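Local structure of ofchtiv-allosamidin (6JMB) at residues M191-H196 / G341-S346; G246-G251 / T328-Y333. The protein probably hydrolyses chitin as a group IV insect chitinase of glycosyl hydrolase family 18, and is held here in complex with the inhibitor allosamidin. One frame throughout, in Å; residues are numbered along the deposited sequence.

Contacts 1 and 2 lie on either side of one barrel wall, their centres about 7 Å apart. Contact 1 joins the loop 191-196 to strand 341-345 and lines the allosamidin pocket; contact 2 sets the neighbouring strand segment 246-251 against helix 324-336. Along the chain, contact 2 is nested between the two segments of contact 1. Two hydrogen bonds tie the contacts together: Thr-192 OG1 to Gly-246 O, 2.6 Å, and Asp-194 OD1 to Tyr-250 OH, 2.6 Å. Apolar contact adds to them, with Leu-344 CD1 3.3 Å from Phe-249 CE2. Tyr-250 itself touches allosamizoline, so segment 246-251 also reaches the pocket.

Contact 1: residues M191-H196 / G341-S346; sequences MTYDMH and GIMLWS. With AMI (allosamizoline), chain C; NAA (2-acetamido-2-deoxy-beta-D-allopyranose), chain B.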
loop_
_atom_site.group_PDB
_atom_site.type_symbol
_atom_site.label_atom_id
_atom_site.label_comp_id
_atom_site.label_asym_id
_atom_site.label_seq_id
_atom_site.Cartn_x
_atom_site.Cartn_y
_atom_site.Cartn_z
ATOM N N MET A 191 -2.497 5.535 -1.409
ATOM C CA MET A 191 -1.458 4.993 -0.528
ATOM C C MET A 191 -1.212 5.950 0.641
ATOM O O MET A 191 -0.193 6.641 0.732
ATOM C CB MET A 191 -0.185 4.705 -1.313
ATOM C CG MET A 191 -0.348 3.573 -2.313
ATOM S SD MET A 191 1.210 3.077 -3.083
ATOM C CE MET A 191 1.438 4.407 -4.262
ATOM N N THR A 192 -2.180 5.957 1.561
ATOM C CA THR A 192 -2.184 6.843 2.728
ATOM C C THR A 192 -1.286 6.305 3.849
ATOM O O THR A 192 -1.720 5.980 4.955
ATOM C CB THR A 192 -3.618 7.116 3.181
ATOM O OG1 THR A 192 -4.425 5.941 2.994
ATOM C CG2 THR A 192 -4.225 8.266 2.377
ATOM N N TYR A 193 0.000 6.225 3.528
ATOM C CA TYR A 193 1.056 5.816 4.446
ATOM C C TYR A 193 2.367 6.281 3.825
ATOM O O TYR A 193 2.369 6.962 2.797
ATOM C CB TYR A 193 1.016 4.308 4.739
ATOM C CG TYR A 193 0.654 3.452 3.547
ATOM C CD1 TYR A 193 1.546 3.273 2.497
ATOM C CD2 TYR A 193 -0.583 2.832 3.465
ATOM C CE1 TYR A 193 1.217 2.487 1.402
ATOM C CE2 TYR A 193 -0.917 2.042 2.380
ATOM C CZ TYR A 193 -0.017 1.886 1.355
ATOM O OH TYR A 193 -0.351 1.109 0.269
ATOM N N ASP A 194 3.489 5.931 4.461
ATOM C CA ASP A 194 4.785 6.511 4.092
ATOM C C ASP A 194 4.750 8.035 4.166
ATOM O O ASP A 194 5.477 8.727 3.442
ATOM C CB ASP A 194 5.267 6.043 2.716
ATOM C CG ASP A 194 5.302 4.544 2.596
ATOM O OD1 ASP A 194 5.722 3.884 3.567
ATOM O OD2 ASP A 194 4.912 4.027 1.529
ATOM N N MET A 195 3.901 8.559 5.048
ATOM C CA MET A 195 3.788 10.004 5.203
ATOM C C MET A 195 5.083 10.588 5.730
ATOM O O MET A 195 5.487 11.693 5.335
ATOM C CB MET A 195 2.642 10.311 6.161
ATOM C CG MET A 195 1.292 9.870 5.640
ATOM S SD MET A 195 0.676 11.045 4.428
ATOM C CE MET A 195 -0.789 10.199 3.834
ATOM N N HIS A 196 5.735 9.853 6.630
ATOM C CA HIS A 196 7.036 10.179 7.175
ATOM C C HIS A 196 7.814 8.886 7.328
ATOM O O HIS A 196 7.245 7.795 7.394
ATOM C CB HIS A 196 6.888 10.888 8.524
ATOM C CG HIS A 196 6.125 12.163 8.419
ATOM N ND1 HIS A 196 6.655 13.288 7.822
ATOM C CD2 HIS A 196 4.848 12.474 8.747
ATOM C CE1 HIS A 196 5.751 14.252 7.829
ATOM N NE2 HIS A 196 4.648 13.785 8.386
ATOM N N GLY A 341 -13.740 1.548 0.670
ATOM C CA GLY A 341 -13.208 0.487 1.496
ATOM C C GLY A 341 -11.798 0.797 1.944
ATOM O O GLY A 341 -11.376 1.957 1.981
ATOM N N ILE A 342 -11.087 -0.274 2.271
ATOM C CA ILE A 342 -9.754 -0.207 2.855
ATOM C C ILE A 342 -8.813 -1.035 1.996
ATOM O O ILE A 342 -9.148 -2.153 1.581
ATOM C CB ILE A 342 -9.753 -0.736 4.306
ATOM C CG1 ILE A 342 -10.651 0.131 5.190
ATOM C CG2 ILE A 342 -8.335 -0.803 4.878
ATOM C CD1 ILE A 342 -10.182 1.560 5.335
ATOM N N MET A 343 -7.647 -0.468 1.707
ATOM C CA MET A 343 -6.559 -1.156 1.031
ATOM C C MET A 343 -5.431 -1.318 2.042
ATOM O O MET A 343 -5.225 -0.440 2.886
ATOM C CB MET A 343 -6.076 -0.298 -0.150
ATOM C CG MET A 343 -4.858 -0.816 -0.873
ATOM S SD MET A 343 -4.364 0.265 -2.242
ATOM C CE MET A 343 -3.526 1.601 -1.392
ATOM N N LEU A 344 -4.710 -2.436 1.984
ATOM C CA LEU A 344 -3.632 -2.659 2.931
ATOM C C LEU A 344 -2.350 -3.084 2.235
ATOM O O LEU A 344 -2.356 -3.954 1.363
ATOM C CB LEU A 344 -4.017 -3.689 4.002
ATOM C CG LEU A 344 -4.391 -5.052 3.436
ATOM C CD1 LEU A 344 -3.769 -6.183 4.247
ATOM C CD2 LEU A 344 -5.910 -5.208 3.405
ATOM N N TRP A 345 -1.250 -2.467 2.639
ATOM C CA TRP A 345 0.086 -2.956 2.323
ATOM C C TRP A 345 0.714 -3.363 3.647
ATOM O O TRP A 345 0.999 -2.494 4.481
ATOM C CB TRP A 345 0.944 -1.867 1.672
ATOM C CG TRP A 345 2.244 -2.462 1.259
ATOM C CD1 TRP A 345 3.380 -2.583 2.024
ATOM C CD2 TRP A 345 2.522 -3.113 0.017
ATOM N NE1 TRP A 345 4.356 -3.253 1.312
ATOM C CE2 TRP A 345 3.851 -3.590 0.083
ATOM C CE3 TRP A 345 1.783 -3.333 -1.149
ATOM C CZ2 TRP A 345 4.451 -4.273 -0.975
ATOM C CZ3 TRP A 345 2.382 -4.008 -2.198
ATOM C CH2 TRP A 345 3.703 -4.466 -2.104
ATOM N N SER A 346 0.914 -4.669 3.874
ATOM C CA SER A 346 0.555 -5.785 3.004
ATOM C C SER A 346 0.290 -6.964 3.943
ATOM O O SER A 346 0.690 -6.944 5.114
ATOM C CB SER A 346 1.702 -6.120 2.046
ATOM O OG SER A 346 2.942 -6.182 2.734
HETATM C C1 AMI C . 3.825 0.682 -1.550
HETATM C C2 AMI C . 4.382 0.322 -2.986
HETATM C C3 AMI C . 5.304 -0.766 -2.745
HETATM C C4 AMI C . 5.887 -0.486 -1.300
HETATM C C5 AMI C . 4.666 -0.182 -0.570
HETATM C C6 AMI C . 4.923 0.554 0.795
HETATM C C7 AMI C . 2.218 -0.116 -2.856
HETATM C C8 AMI C . 0.614 -0.836 -4.697
HETATM C C9 AMI C . -0.240 -0.537 -2.300
HETATM N N2 AMI C . 3.339 -0.023 -3.695
HETATM N N7 AMI C . 0.868 -0.496 -3.291
HETATM O O3 AMI C . 6.298 -0.822 -3.767
HETATM O O4 AMI C . 6.497 -1.604 -0.670
HETATM O O6 AMI C . 5.708 1.702 0.545
HETATM O O7 AMI C . 2.462 0.201 -1.553
HETATM C C1 NAA B . 7.836 -1.786 -1.012
HETATM C C2 NAA B . 8.511 -2.654 0.038
HETATM C C3 NAA B . 9.890 -3.040 -0.345
HETATM C C4 NAA B . 9.901 -3.728 -1.697
HETATM C C5 NAA B . 9.244 -2.820 -2.728
HETATM C C6 NAA B . 9.155 -3.443 -4.088
HETATM C C7 NAA B . 7.653 -2.256 2.418
HETATM C C8 NAA B . 7.612 -1.357 3.658
HETATM N N2 NAA B . 8.488 -1.805 1.277
HETATM O O3 NAA B . 10.699 -1.824 -0.377
HETATM O O4 NAA B . 11.237 -4.014 -2.158
HETATM O O5 NAA B . 7.878 -2.533 -2.298
HETATM O O6 NAA B . 8.609 -2.478 -4.961
HETATM O O7 NAA B . 7.065 -3.268 2.363
#
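Tyr-193 and Trp-345 cross at about a right angle, the phenol oxygen OH of Tyr-193 resting 3.5 Å from CB of Trp-345. The same oxygen gives a weak hydrogen bond to the oxazoline oxygen O7 of allosamizoline. Tyr-193 OH also lies 3.1 Å from the methyl carbon C9 of allosamizoline. Met-191 comes in beside them, with SD 3.4 Å from allosamizoline C7. In one of its two modelled conformers, Met-343 brings CE near both Met-191 CG and Tyr-193 OH.

The indole of Trp-345 is the floor. Allosamizoline C5 sits 3.5 Å above one face, displaced toward the rim, and Ser-346 CB backs the opposite face. At the ring edge, NE1 donates in the indole plane to O7 of the adjoining sugar (2.9 Å, N-H...O 162°). CG stands anti to the backbone N (chi1 -175°), which carries the indole beyond its CB and under the ligand. A leucine here would probably leave that sugar carbonyl without its N-H donor and the inhibitor without its flat floor.

The arrangement is the family 18 pocket at the end of a TIM barrel: Met-191 to Asp-194 form its Met-X-Tyr-Asp motif, and Trp-345 closes the last barrel strand, followed by a cis peptide to Ser-346. Across from the indole, Asp-194 OD2 accepts from allosamizoline O6 at 2.6 Å. Further out, Arg-252 forms a salt bridge with the other carboxylate oxygen, OD1, while Asn-206 OD1 accepts the backbone N-H of Asp-194. Carbonyl carbon C of Met-191 lies 4.0 Å above the centre of the Tyr-193 ring.

Contact 2: residues G246-G251 / T328-Y333; sequences GVPFYG and TAKVEY
Val-247 and Lys-330 carry this contact, meeting where strand 243-256 faces helix 324-336. Their CA atoms, 7.7 Å apart, are the nearest pair between the two segments, and both CA-CB bonds point toward the other segment. The two side chains run antiparallel alongside one another, and the branch of Val-247 that touches is CG1, 3.9 Å from the methylene CD of Lys-330. One step further along the lysine chain, CE comes within 4.3 Å of CD in the Pro-248 ring. The close part is aliphatic, and the whole contact is small, burying 107 Å² over both sides.

The geometry of the lysine explains how a charged residue can serve here. Its chain runs nearly extended through chi2 and chi3, laying the methylenes past the valine and proline, and then bends at its last torsion (chi4 69°). The bend takes NZ to a salt bridge with Asp-322 OD1 and a hydrogen bond to Ala-207 O, so the buried ammonium is satisfied beyond the two segments.

Away from this line the fit is looser. Val-331 stays 5.6 Å from segment 246-251 at its nearest side-chain atom and packs instead on Ile-342 and Val-370. Thr-328, Ala-329 and Glu-332 occupy the partly exposed side of the helix, where the regular bond from Glu-332 N to Thr-328 O (2.9 Å) continues. Tyr-333 turns to another neighbour, its OH bonding to Asn-227 and Gln-231 of helix 226-235.

Helix 324-336 leads directly into strand 341-345, which pairs in parallel with strand 243-256; the contact thus belongs to a beta-alpha-beta unit, interrupted by a long insertion before the helix, in the outer wall of the family 18 TIM barrel.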
loop_
_atom_site.group_PDB
_atom_site.type_symbol
_atom_site.label_atom_id
_atom_site.label_comp_id
_atom_site.label_asym_id
_atom_site.label_seq_id
_atom_site.Cartn_x
_atom_site.Cartn_y
_atom_site.Cartn_z
ATOM N N GLY A 246 -5.802 3.503 1.846
ATOM C CA GLY A 246 -4.723 2.614 2.234
ATOM C C GLY A 246 -4.404 2.696 3.716
ATOM O O GLY A 246 -4.509 3.751 4.348
ATOM N N VAL A 247 -4.013 1.550 4.271
ATOM C CA VAL A 247 -3.479 1.460 5.633
ATOM C C VAL A 247 -2.252 0.562 5.621
ATOM O O VAL A 247 -2.129 -0.354 4.798
ATOM C CB VAL A 247 -4.520 0.904 6.634
ATOM C CG1 VAL A 247 -5.752 1.802 6.685
ATOM C CG2 VAL A 247 -4.907 -0.535 6.277
ATOM N N PRO A 248 -1.308 0.823 6.531
ATOM C CA PRO A 248 -0.071 0.029 6.561
ATOM C C PRO A 248 -0.091 -1.078 7.605
ATOM O O PRO A 248 -0.551 -0.872 8.732
ATOM C CB PRO A 248 0.983 1.077 6.929
ATOM C CG PRO A 248 0.232 2.002 7.874
ATOM C CD PRO A 248 -1.221 2.013 7.408
ATOM N N PHE A 249 0.444 -2.248 7.253
ATOM C CA PHE A 249 0.676 -3.333 8.196
ATOM C C PHE A 249 2.140 -3.394 8.618
ATOM O O PHE A 249 2.629 -4.450 9.036
ATOM C CB PHE A 249 0.249 -4.679 7.601
ATOM C CG PHE A 249 -1.239 -4.935 7.614
ATOM C CD1 PHE A 249 -2.171 -3.916 7.798
ATOM C CD2 PHE A 249 -1.699 -6.229 7.439
ATOM C CE1 PHE A 249 -3.540 -4.195 7.798
ATOM C CE2 PHE A 249 -3.058 -6.515 7.439
ATOM C CZ PHE A 249 -3.983 -5.500 7.623
ATOM N N TYR A 250 2.851 -2.285 8.479
ATOM C CA TYR A 250 4.250 -2.180 8.847
ATOM C C TYR A 250 4.434 -0.821 9.498
ATOM O O TYR A 250 3.588 0.072 9.372
ATOM C CB TYR A 250 5.166 -2.295 7.613
ATOM C CG TYR A 250 4.904 -1.189 6.614
ATOM C CD1 TYR A 250 3.849 -1.283 5.709
ATOM C CD2 TYR A 250 5.684 -0.043 6.591
ATOM C CE1 TYR A 250 3.576 -0.270 4.819
ATOM C CE2 TYR A 250 5.419 0.983 5.692
ATOM C CZ TYR A 250 4.360 0.857 4.808
ATOM O OH TYR A 250 4.075 1.861 3.906
ATOM N N GLY A 251 5.554 -0.676 10.204
ATOM C CA GLY A 251 5.948 0.585 10.786
ATOM C C GLY A 251 7.291 1.026 10.227
ATOM O O GLY A 251 7.946 0.299 9.471
ATOM N N THR A 328 -8.543 0.677 14.017
ATOM C CA THR A 328 -9.959 0.954 14.259
ATOM C C THR A 328 -10.290 2.412 13.952
ATOM O O THR A 328 -11.280 2.710 13.271
ATOM C CB THR A 328 -10.322 0.599 15.705
ATOM O OG1 THR A 328 -10.134 -0.811 15.902
ATOM C CG2 THR A 328 -11.791 0.940 15.994
ATOM N N ALA A 329 -9.455 3.337 14.432
ATOM C CA ALA A 329 -9.679 4.751 14.153
ATOM C C ALA A 329 -9.637 5.036 12.657
ATOM O O ALA A 329 -10.429 5.839 12.148
ATOM C CB ALA A 329 -8.657 5.612 14.906
ATOM N N LYS A 330 -8.722 4.390 11.937
ATOM C CA LYS A 330 -8.622 4.601 10.497
ATOM C C LYS A 330 -9.877 4.122 9.775
ATOM O O LYS A 330 -10.386 4.809 8.883
ATOM C CB LYS A 330 -7.383 3.882 9.959
ATOM C CG LYS A 330 -6.081 4.670 10.155
ATOM C CD LYS A 330 -4.842 3.809 9.912
ATOM C CE LYS A 330 -3.562 4.644 9.852
ATOM N NZ LYS A 330 -3.197 5.227 11.183
ATOM N N VAL A 331 -10.392 2.946 10.143
ATOM C CA VAL A 331 -11.559 2.427 9.438
ATOM C C VAL A 331 -12.806 3.218 9.813
ATOM O O VAL A 331 -13.690 3.443 8.975
ATOM C CB VAL A 331 -11.710 0.911 9.662
ATOM C CG1 VAL A 331 -12.887 0.370 8.856
ATOM C CG2 VAL A 331 -10.430 0.195 9.255
ATOM N N GLU A 332 -12.888 3.677 11.064
ATOM C CA GLU A 332 -13.993 4.549 11.453
ATOM C C GLU A 332 -13.979 5.846 10.653
ATOM O O GLU A 332 -15.034 6.339 10.231
ATOM C CB GLU A 332 -13.957 4.808 12.963
ATOM C CG GLU A 332 -14.402 3.585 13.760
ATOM C CD GLU A 332 -14.190 3.711 15.253
ATOM O OE1 GLU A 332 -13.464 4.631 15.690
ATOM O OE2 GLU A 332 -14.748 2.872 15.992
ATOM N N TYR A 333 -12.790 6.401 10.416
ATOM C CA TYR A 333 -12.665 7.576 9.561
ATOM C C TYR A 333 -13.180 7.283 8.155
ATOM O O TYR A 333 -13.951 8.067 7.583
ATOM C CB TYR A 333 -11.203 8.037 9.533
ATOM C CG TYR A 333 -10.962 9.196 8.596
ATOM C CD1 TYR A 333 -10.659 8.979 7.258
ATOM C CD2 TYR A 333 -11.061 10.505 9.039
ATOM C CE1 TYR A 333 -10.459 10.032 6.387
ATOM C CE2 TYR A 333 -10.859 11.571 8.172
ATOM C CZ TYR A 333 -10.557 11.320 6.846
ATOM O OH TYR A 333 -10.366 12.362 5.967
#